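Local atomic coordinates of kinesin-like protein KAR3 (Saccharomyces cerevisiae, PDB entry 1F9V), a protein that probably hydrolyses ATP to drive movement along microtubules, as a motor of the kinesin family, and is held here in an ADP-bound state. Residues Asp68-Val73 against Pro111-His116; Glu166-Gln171 against Thr177-Thr182; Ser214-Ser219 against Gln265-Ser270. The protein carries 2 engineered substitutions. All blocks are in the same frame, centred on the assembly; numbering follows the deposited sequence.

Contact 1. Residues Asp68-Val73 against Pro111-His116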
loop_
_atom_site.group_PDB
_atom_site.type_symbol
_atom_site.label_atom_id
_atom_site.label_comp_id
_atom_site.label_asym_id
_atom_site.label_seq_id
_atom_site.Cartn_x
_atom_site.Cartn_y
_atom_site.Cartn_z
ATOM N N ASP A 68 6.632 12.218 9.395
ATOM C CA ASP A 68 7.211 12.825 8.196
ATOM C C ASP A 68 6.595 12.207 6.934
ATOM O O ASP A 68 6.308 12.901 5.964
ATOM C CB ASP A 68 8.729 12.606 8.156
ATOM C CG ASP A 68 9.449 13.281 9.305
ATOM O OD1 ASP A 68 8.958 14.332 9.774
ATOM O OD2 ASP A 68 10.500 12.759 9.739
ATOM N N VAL A 69 6.401 10.893 6.957
ATOM C CA VAL A 69 5.827 10.194 5.812
ATOM C C VAL A 69 4.404 10.674 5.551
ATOM O O VAL A 69 4.030 10.953 4.415
ATOM C CB VAL A 69 5.811 8.662 6.047
ATOM C CG1 VAL A 69 4.916 7.973 4.999
ATOM C CG2 VAL A 69 7.240 8.115 5.990
ATOM N N PHE A 70 3.614 10.802 6.607
ATOM C CA PHE A 70 2.242 11.228 6.405
ATOM C C PHE A 70 2.098 12.651 5.893
ATOM O O PHE A 70 1.036 13.029 5.398
ATOM C CB PHE A 70 1.413 11.040 7.675
ATOM C CG PHE A 70 -0.064 11.022 7.415
ATOM C CD1 PHE A 70 -0.659 9.918 6.812
ATOM C CD2 PHE A 70 -0.849 12.131 7.709
ATOM C CE1 PHE A 70 -2.017 9.922 6.499
ATOM C CE2 PHE A 70 -2.208 12.145 7.403
ATOM C CZ PHE A 70 -2.791 11.034 6.793
ATOM N N LYS A 71 3.157 13.450 5.997
ATOM C CA LYS A 71 3.081 14.817 5.505
ATOM C C LYS A 71 2.803 14.766 4.011
ATOM O O LYS A 71 2.185 15.665 3.448
ATOM C CB LYS A 71 4.392 15.565 5.768
ATOM C CG LYS A 71 4.561 16.014 7.213
ATOM C CD LYS A 71 5.670 17.048 7.342
ATOM C CE LYS A 71 6.053 17.254 8.798
ATOM N NZ LYS A 71 7.315 16.541 9.141
ATOM N N GLU A 72 3.263 13.701 3.366
ATOM C CA GLU A 72 3.039 13.541 1.939
ATOM C C GLU A 72 1.725 12.789 1.708
ATOM O O GLU A 72 0.894 13.206 0.903
ATOM C CB GLU A 72 4.197 12.765 1.303
ATOM C CG GLU A 72 5.579 13.344 1.588
ATOM C CD GLU A 72 5.677 14.820 1.239
ATOM O OE1 GLU A 72 6.225 15.589 2.059
ATOM O OE2 GLU A 72 5.205 15.213 0.149
ATOM N N VAL A 73 1.532 11.701 2.444
ATOM C CA VAL A 73 0.344 10.866 2.303
ATOM C C VAL A 73 -0.991 11.537 2.618
ATOM O O VAL A 73 -2.012 11.190 2.029
ATOM C CB VAL A 73 0.486 9.595 3.163
ATOM C CG1 VAL A 73 -0.677 8.630 2.892
ATOM C CG2 VAL A 73 1.819 8.922 2.856
ATOM N N PRO A 111 -3.899 4.638 11.095
ATOM C CA PRO A 111 -4.423 5.530 12.143
ATOM C C PRO A 111 -4.325 7.006 11.752
ATOM O O PRO A 111 -5.220 7.794 12.052
ATOM C CB PRO A 111 -3.577 5.203 13.375
ATOM C CG PRO A 111 -2.430 4.413 12.884
ATOM C CD PRO A 111 -2.809 3.782 11.584
ATOM N N SER A 112 -3.245 7.380 11.068
ATOM C CA SER A 112 -3.056 8.763 10.629
ATOM C C SER A 112 -4.133 9.184 9.628
ATOM O O SER A 112 -4.629 10.312 9.661
ATOM C CB SER A 112 -1.679 8.938 9.966
ATOM O OG SER A 112 -0.632 8.879 10.918
ATOM N N THR A 113 -4.468 8.271 8.721
ATOM C CA THR A 113 -5.474 8.529 7.697
ATOM C C THR A 113 -6.828 8.799 8.343
ATOM O O THR A 113 -7.523 9.741 7.975
ATOM C CB THR A 113 -5.582 7.322 6.723
ATOM O OG1 THR A 113 -4.407 7.274 5.898
ATOM C CG2 THR A 113 -6.810 7.451 5.828
ATOM N N ILE A 114 -7.185 7.979 9.322
ATOM C CA ILE A 114 -8.454 8.141 10.011
ATOM C C ILE A 114 -8.519 9.474 10.760
ATOM O O ILE A 114 -9.518 10.185 10.682
ATOM C CB ILE A 114 -8.697 6.961 10.963
ATOM C CG1 ILE A 114 -9.053 5.727 10.124
ATOM C CG2 ILE A 114 -9.825 7.283 11.940
ATOM C CD1 ILE A 114 -9.004 4.431 10.865
ATOM N N SER A 115 -7.450 9.824 11.467
ATOM C CA SER A 115 -7.416 11.092 12.200
ATOM C C SER A 115 -7.496 12.282 11.249
ATOM O O SER A 115 -8.176 13.270 11.530
ATOM C CB SER A 115 -6.129 11.198 13.017
ATOM O OG SER A 115 -6.067 10.178 13.989
ATOM N N HIS A 116 -6.791 12.187 10.126
ATOM C CA HIS A 116 -6.777 13.253 9.137
ATOM C C HIS A 116 -8.156 13.438 8.511
ATOM O O HIS A 116 -8.612 14.562 8.307
ATOM C CB HIS A 116 -5.747 12.936 8.047
ATOM C CG HIS A 116 -5.496 14.064 7.096
ATOM N ND1 HIS A 116 -5.175 15.338 7.515
ATOM C CD2 HIS A 116 -5.501 14.105 5.742
ATOM C CE1 HIS A 116 -4.992 16.113 6.461
ATOM N NE2 HIS A 116 -5.184 15.388 5.372
#

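Contact 2. Residues Glu166-Gln171 against Thr177-Thr182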
loop_
_atom_site.group_PDB
_atom_site.type_symbol
_atom_site.label_atom_id
_atom_site.label_comp_id
_atom_site.label_asym_id
_atom_site.label_seq_id
_atom_site.Cartn_x
_atom_site.Cartn_y
_atom_site.Cartn_z
ATOM N N GLU A 166 -18.258 -13.686 -0.960
ATOM C CA GLU A 166 -18.262 -13.470 -2.400
ATOM C C GLU A 166 -18.112 -11.994 -2.722
ATOM O O GLU A 166 -18.705 -11.145 -2.061
ATOM C CB GLU A 166 -19.566 -13.982 -3.030
ATOM C CG GLU A 166 -19.724 -15.481 -2.991
ATOM C CD GLU A 166 -20.889 -15.960 -3.838
ATOM O OE1 GLU A 166 -21.739 -15.131 -4.220
ATOM O OE2 GLU A 166 -20.951 -17.169 -4.119
ATOM N N ILE A 167 -17.319 -11.700 -3.744
ATOM C CA ILE A 167 -17.113 -10.338 -4.190
ATOM C C ILE A 167 -18.302 -9.927 -5.061
ATOM O O ILE A 167 -18.667 -10.634 -6.003
ATOM C CB ILE A 167 -15.816 -10.218 -5.016
ATOM C CG1 ILE A 167 -14.603 -10.384 -4.098
ATOM C CG2 ILE A 167 -15.764 -8.881 -5.723
ATOM C CD1 ILE A 167 -13.263 -10.398 -4.841
ATOM N N ARG A 168 -18.901 -8.785 -4.733
ATOM C CA ARG A 168 -20.047 -8.269 -5.471
ATOM C C ARG A 168 -19.724 -6.919 -6.074
ATOM O O ARG A 168 -19.707 -5.906 -5.378
ATOM C CB ARG A 168 -21.261 -8.116 -4.550
ATOM C CG ARG A 168 -21.771 -9.411 -3.964
ATOM C CD ARG A 168 -23.016 -9.900 -4.687
ATOM N NE ARG A 168 -23.677 -10.967 -3.939
ATOM C CZ ARG A 168 -23.361 -12.258 -4.036
ATOM N NH1 ARG A 168 -22.393 -12.642 -4.856
ATOM N NH2 ARG A 168 -23.997 -13.164 -3.301
ATOM N N HIS A 169 -19.455 -6.907 -7.370
ATOM C CA HIS A 169 -19.162 -5.671 -8.068
ATOM C C HIS A 169 -20.473 -5.094 -8.596
ATOM O O HIS A 169 -21.224 -5.782 -9.294
ATOM C CB HIS A 169 -18.231 -5.927 -9.249
ATOM C CG HIS A 169 -16.838 -6.300 -8.862
ATOM N ND1 HIS A 169 -16.079 -5.547 -7.990
ATOM C CD2 HIS A 169 -16.049 -7.324 -9.261
ATOM C CE1 HIS A 169 -14.880 -6.092 -7.870
ATOM N NE2 HIS A 169 -14.837 -7.172 -8.633
ATOM N N ASP A 170 -20.746 -3.841 -8.250
ATOM C CA ASP A 170 -21.940 -3.142 -8.714
ATOM C C ASP A 170 -21.473 -2.260 -9.864
ATOM O O ASP A 170 -20.988 -1.151 -9.651
ATOM C CB ASP A 170 -22.522 -2.277 -7.593
ATOM C CG ASP A 170 -23.892 -1.697 -7.938
ATOM O OD1 ASP A 170 -24.685 -1.469 -7.000
ATOM O OD2 ASP A 170 -24.178 -1.467 -9.133
ATOM N N GLN A 171 -21.611 -2.766 -11.084
ATOM C CA GLN A 171 -21.182 -2.042 -12.274
ATOM C C GLN A 171 -21.891 -0.699 -12.421
ATOM O O GLN A 171 -21.430 0.179 -13.148
ATOM C CB GLN A 171 -21.423 -2.901 -13.525
ATOM C CG GLN A 171 -21.324 -4.413 -13.284
ATOM C CD GLN A 171 -22.674 -5.052 -12.969
ATOM O OE1 GLN A 171 -23.112 -5.081 -11.814
ATOM N NE2 GLN A 171 -23.339 -5.564 -14.002
ATOM N N THR A 177 -18.506 -4.770 -2.768
ATOM C CA THR A 177 -18.747 -5.198 -1.400
ATOM C C THR A 177 -18.429 -6.681 -1.359
ATOM O O THR A 177 -18.308 -7.325 -2.406
ATOM C CB THR A 177 -20.221 -4.984 -0.964
ATOM O OG1 THR A 177 -21.082 -5.845 -1.716
ATOM C CG2 THR A 177 -20.638 -3.546 -1.190
ATOM N N ILE A 178 -18.269 -7.213 -0.156
ATOM C CA ILE A 178 -17.971 -8.627 0.026
ATOM C C ILE A 178 -19.018 -9.182 0.970
ATOM O O ILE A 178 -19.229 -8.643 2.051
ATOM C CB ILE A 178 -16.578 -8.850 0.661
ATOM C CG1 ILE A 178 -15.508 -8.072 -0.115
ATOM C CG2 ILE A 178 -16.250 -10.339 0.676
ATOM C CD1 ILE A 178 -14.235 -7.841 0.691
ATOM N N THR A 179 -19.669 -10.264 0.568
ATOM C CA THR A 179 -20.713 -10.848 1.397
ATOM C C THR A 179 -20.196 -11.440 2.703
ATOM O O THR A 179 -19.093 -11.999 2.766
ATOM C CB THR A 179 -21.478 -11.936 0.632
ATOM O OG1 THR A 179 -20.607 -13.039 0.377
ATOM C CG2 THR A 179 -21.991 -11.396 -0.681
ATOM N N ASN A 180 -21.008 -11.290 3.744
ATOM C CA ASN A 180 -20.707 -11.809 5.069
ATOM C C ASN A 180 -19.416 -11.298 5.697
ATOM O O ASN A 180 -18.755 -12.022 6.438
ATOM C CB ASN A 180 -20.696 -13.335 5.024
ATOM C CG ASN A 180 -22.010 -13.900 4.515
ATOM O OD1 ASN A 180 -23.086 -13.504 4.974
ATOM N ND2 ASN A 180 -21.930 -14.819 3.558
ATOM N N VAL A 181 -19.066 -10.050 5.396
ATOM C CA VAL A 181 -17.870 -9.437 5.956
ATOM C C VAL A 181 -18.317 -8.313 6.868
ATOM O O VAL A 181 -19.043 -7.414 6.448
ATOM C CB VAL A 181 -16.954 -8.850 4.869
ATOM C CG1 VAL A 181 -15.940 -7.893 5.508
ATOM C CG2 VAL A 181 -16.243 -9.980 4.129
ATOM N N THR A 182 -17.884 -8.372 8.119
ATOM C CA THR A 182 -18.242 -7.364 9.101
ATOM C C THR A 182 -17.842 -5.951 8.691
ATOM O O THR A 182 -16.708 -5.714 8.266
ATOM C CB THR A 182 -17.579 -7.666 10.455
ATOM O OG1 THR A 182 -17.895 -9.001 10.851
ATOM C CG2 THR A 182 -18.060 -6.696 11.518
HETATM O O HOH W 1 -21.569 -4.250 -4.407
#

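Contact 3. Residues Ser214-Ser219 against Gln265-Ser270. Engineered in segment 214-219: Ala216 (natural residue Arg).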
loop_
_atom_site.group_PDB
_atom_site.type_symbol
_atom_site.label_atom_id
_atom_site.label_comp_id
_atom_site.label_asym_id
_atom_site.label_seq_id
_atom_site.Cartn_x
_atom_site.Cartn_y
_atom_site.Cartn_z
ATOM N N SER A 214 0.475 -13.207 9.068
ATOM C CA SER A 214 0.267 -11.958 8.356
ATOM C C SER A 214 1.391 -11.676 7.368
ATOM O O SER A 214 1.213 -10.921 6.418
ATOM C CB SER A 214 0.144 -10.802 9.346
ATOM O OG SER A 214 0.993 -11.013 10.457
ATOM N N SER A 215 2.551 -12.283 7.588
ATOM C CA SER A 215 3.678 -12.073 6.688
ATOM C C SER A 215 3.459 -12.803 5.361
ATOM O O SER A 215 4.139 -12.530 4.373
ATOM C CB SER A 215 4.970 -12.552 7.341
ATOM O OG SER A 215 5.114 -13.951 7.190
ATOM N N ALA A 216 2.497 -13.723 5.343
ATOM C CA ALA A 216 2.189 -14.492 4.138
ATOM C C ALA A 216 0.822 -14.147 3.550
ATOM O O ALA A 216 0.319 -14.846 2.676
ATOM C CB ALA A 216 2.257 -15.984 4.439
ATOM N N SER A 217 0.225 -13.065 4.019
ATOM C CA SER A 217 -1.077 -12.673 3.503
ATOM C C SER A 217 -1.147 -11.181 3.265
ATOM O O SER A 217 -0.314 -10.417 3.758
ATOM C CB SER A 217 -2.181 -13.083 4.482
ATOM O OG SER A 217 -2.100 -12.346 5.685
ATOM N N HIS A 218 -2.138 -10.771 2.480
ATOM C CA HIS A 218 -2.356 -9.362 2.210
ATOM C C HIS A 218 -3.428 -8.915 3.193
ATOM O O HIS A 218 -4.500 -9.513 3.255
ATOM C CB HIS A 218 -2.892 -9.139 0.798
ATOM C CG HIS A 218 -2.058 -9.750 -0.280
ATOM N ND1 HIS A 218 -0.680 -9.697 -0.282
ATOM C CD2 HIS A 218 -2.413 -10.397 -1.415
ATOM C CE1 HIS A 218 -0.224 -10.285 -1.373
ATOM N NE2 HIS A 218 -1.255 -10.719 -2.078
ATOM N N SER A 219 -3.144 -7.879 3.973
ATOM C CA SER A 219 -4.120 -7.364 4.920
ATOM C C SER A 219 -4.654 -6.073 4.311
ATOM O O SER A 219 -3.885 -5.203 3.895
ATOM C CB SER A 219 -3.457 -7.118 6.277
ATOM O OG SER A 219 -2.930 -8.334 6.780
ATOM N N GLN A 265 3.517 -20.134 -3.968
ATOM C CA GLN A 265 2.962 -20.025 -5.306
ATOM C C GLN A 265 1.906 -18.930 -5.374
ATOM O O GLN A 265 1.867 -18.155 -6.321
ATOM C CB GLN A 265 2.347 -21.360 -5.737
ATOM C CG GLN A 265 3.368 -22.467 -5.935
ATOM C CD GLN A 265 2.725 -23.806 -6.237
ATOM O OE1 GLN A 265 1.716 -24.177 -5.634
ATOM N NE2 GLN A 265 3.308 -24.540 -7.176
ATOM N N ASN A 266 1.052 -18.871 -4.358
ATOM C CA ASN A 266 -0.012 -17.872 -4.314
ATOM C C ASN A 266 0.521 -16.453 -4.099
ATOM O O ASN A 266 0.012 -15.495 -4.687
ATOM C CB ASN A 266 -1.021 -18.231 -3.216
ATOM C CG ASN A 266 -1.995 -19.314 -3.656
ATOM O OD1 ASN A 266 -2.503 -19.285 -4.779
ATOM N ND2 ASN A 266 -2.253 -20.275 -2.778
ATOM N N ILE A 267 1.540 -16.316 -3.257
ATOM C CA ILE A 267 2.126 -15.002 -3.009
ATOM C C ILE A 267 2.831 -14.540 -4.283
ATOM O O ILE A 267 2.671 -13.399 -4.709
ATOM C CB ILE A 267 3.138 -15.050 -1.838
ATOM C CG1 ILE A 267 2.392 -15.305 -0.526
ATOM C CG2 ILE A 267 3.931 -13.746 -1.767
ATOM C CD1 ILE A 267 3.282 -15.769 0.609
ATOM N N ASN A 268 3.591 -15.440 -4.899
ATOM C CA ASN A 268 4.310 -15.119 -6.126
ATOM C C ASN A 268 3.340 -14.649 -7.205
ATOM O O ASN A 268 3.535 -13.600 -7.820
ATOM C CB ASN A 268 5.063 -16.345 -6.644
ATOM C CG ASN A 268 6.321 -16.647 -5.847
ATOM O OD1 ASN A 268 6.684 -15.919 -4.923
ATOM N ND2 ASN A 268 6.995 -17.733 -6.208
ATOM N N LYS A 269 2.294 -15.434 -7.436
ATOM C CA LYS A 269 1.304 -15.102 -8.455
ATOM C C LYS A 269 0.584 -13.789 -8.157
ATOM O O LYS A 269 0.401 -12.950 -9.045
ATOM C CB LYS A 269 0.276 -16.230 -8.573
ATOM C CG LYS A 269 0.276 -16.927 -9.915
ATOM C CD LYS A 269 1.538 -17.753 -10.107
ATOM C CE LYS A 269 1.446 -19.085 -9.378
ATOM N NZ LYS A 269 2.755 -19.468 -8.785
ATOM N N SER A 270 0.174 -13.622 -6.905
ATOM C CA SER A 270 -0.545 -12.430 -6.485
ATOM C C SER A 270 0.297 -11.162 -6.641
ATOM O O SER A 270 -0.172 -10.166 -7.188
ATOM C CB SER A 270 -1.012 -12.589 -5.029
ATOM O OG SER A 270 -1.770 -11.466 -4.621
#

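Contact 1. Residues Asp68-Val73 against Pro111-His116
Phe70 sets CG anti to its own backbone nitrogen (chi1 -161°), which sends the phenyl ring away from helix 66-77 and onto Ser112, Thr113 and His116 of helix 109-124. The pair is a helix-helix packing within the kinesin motor domain, a member of the P-loop NTPase group; the short axes cross at -52° and come no closer than 10.8 Å, a gap that a large flat side chain can span. Serine suits the place under the ring because it is small: Ser112 CB lies over the Phe70 face, a little toward the rim, 3.5 Å from the ring centroid, in a CH-pi contact.

The rim of the phenyl ring is met by two further residues. Thr113 brings OG1 to 3.6 Å from Phe70 CE1, near the ring plane. Both hydroxyls have their polarity answered within or just before their own helix, Ser112 OG by the carbonyls of Asp107 and Gly108 and Thr113 OG1 by Ile109 O. One turn on from Ser112, His116 adds the second aromatic ring: the edge of Phe70 is directed at the imidazole face in an offset edge-to-face pair, with centroids 5.6 Å apart and planes at 83°. A hydrogen bond between His116 NE2 and Gln78, together with an edge-to-face contact with Trp120, limits how far the imidazole can turn, while Val77 touches Phe70, Thr113 and His116 alike. On helix 66-77, the carbonyl of Glu72 bonds to an ADP ribose hydroxyl. On the rim of the phenyl ring, Phe70 CE2 rests 3.7 Å from His116 CB.

Contact 2. Residues Glu166-Gln171 against Thr177-Thr182
A two-stranded antiparallel hairpin, strands 167-170 and 175-178, is joined here by its backbone, with Arg168 and Thr177 as the hydrogen-bonded pair. Arg168 N reaches Thr177 O at 2.8 Å, and Thr177 N returns to Arg168 O at 3.1 Å; a water that donates to Arg168 O also bonds Thr177 OG1. Ile167 and Ile178 form the neighbouring non-hydrogen-bonded pair, and their apolar side chains suit the inward face, meeting Tyr300 and Leu301 of helix 297-306.

Past the strand end, Thr179 grips Glu166 twice. Thr179 N donates to Glu166 O at 2.9 Å, while chi1 of 67° tucks Thr179 OG1 close to the backbone, where it accepts an almost straight bond of 2.8 Å from Glu166 N. The methyl CG2 of Thr179 then lies over one face of the Arg168 guanidinium. That flat group is steadied at its edge, where Glu166 OE1 takes Arg168 NH1 at 2.7 Å through its anti lone pair.

Asn180, a residue that tolerates positive phi, occupies the third position of the type II turn from Ile178 to Val181, which leads the chain out of this surface beta hairpin.

Contact 3. Residues Ser214-Ser219 against Gln265-Ser270
The imidazole of His218 meets helix 258-281 by its edge: Ser270 CB lies in the ring plane, and Ser270 OG stands 2.7 Å from His218 NE2 in a hydrogen bond for which either partner could be the donor. Nothing from 265-270 lies over either face of this ring, although Leu245 and Leu271 touch the side chain from nearby. The bond is moderately bent, with an angle of 150° at the hydrogen. Ser270 turns OG anti to its backbone nitrogen (chi1 -177°), which swings the hydroxyl out toward the ring, and a serine is short enough to let the imidazole come this close to the helix. At the other ring nitrogen, His218 ND1 is hydrogen-bonded to the backbone N of Ala246, so bonds at two corners fix the rotation of the ring. A leucine in place of His218 would probably leave both Ser270 OG and the amide of Ala246 without their mates in this buried spot.

Residues 214-218 match, apart from the engineered Ala216, the SSRSH sequence of kinesin switch I, and they lead into strand 218-228 of the central sheet. The partner helix probably corresponds to the one that follows switch II in kinesins. Backbone bonds from Ser215 to Gly247 and from Ser219 to Asp244 tie the segment to the end of strand 235-244 and the loop after it, and the magnesium ion lies about 10 Å from the side chain of Ala216.

Nearly a turn earlier on the helix than Ser270, Ile267 extends CD1 to the engineered Ala216, 4.0 Å from Ala216 CB and 3.7 Å from Ala216 O. Isoleucine suits this approach, since its long branch bridges the gap to the loop.

From the N terminus, contact 1 closes a loop of 37 residues, which carries strand 86-91 and the phosphate-binding Gly95 to Thr99 before helix 109-124 returns to helix 66-77. Contact 2 then closes the shortest loop, five residues holding the hairpin turn and the start of strand 175-178, and pairs that strand with 167-170 in a surface hairpin. Contact 3 follows and closes 45 residues, including most of strand 218-228 and all of strand 235-244, joining segment 214-219 to helix 258-281. The three are in series, so none nests in or crosses another. Contacts 1 and 3 lie on opposite sides of the chain's centre, whereas contact 2 is about 10 Å from contact 3 by nearest atoms.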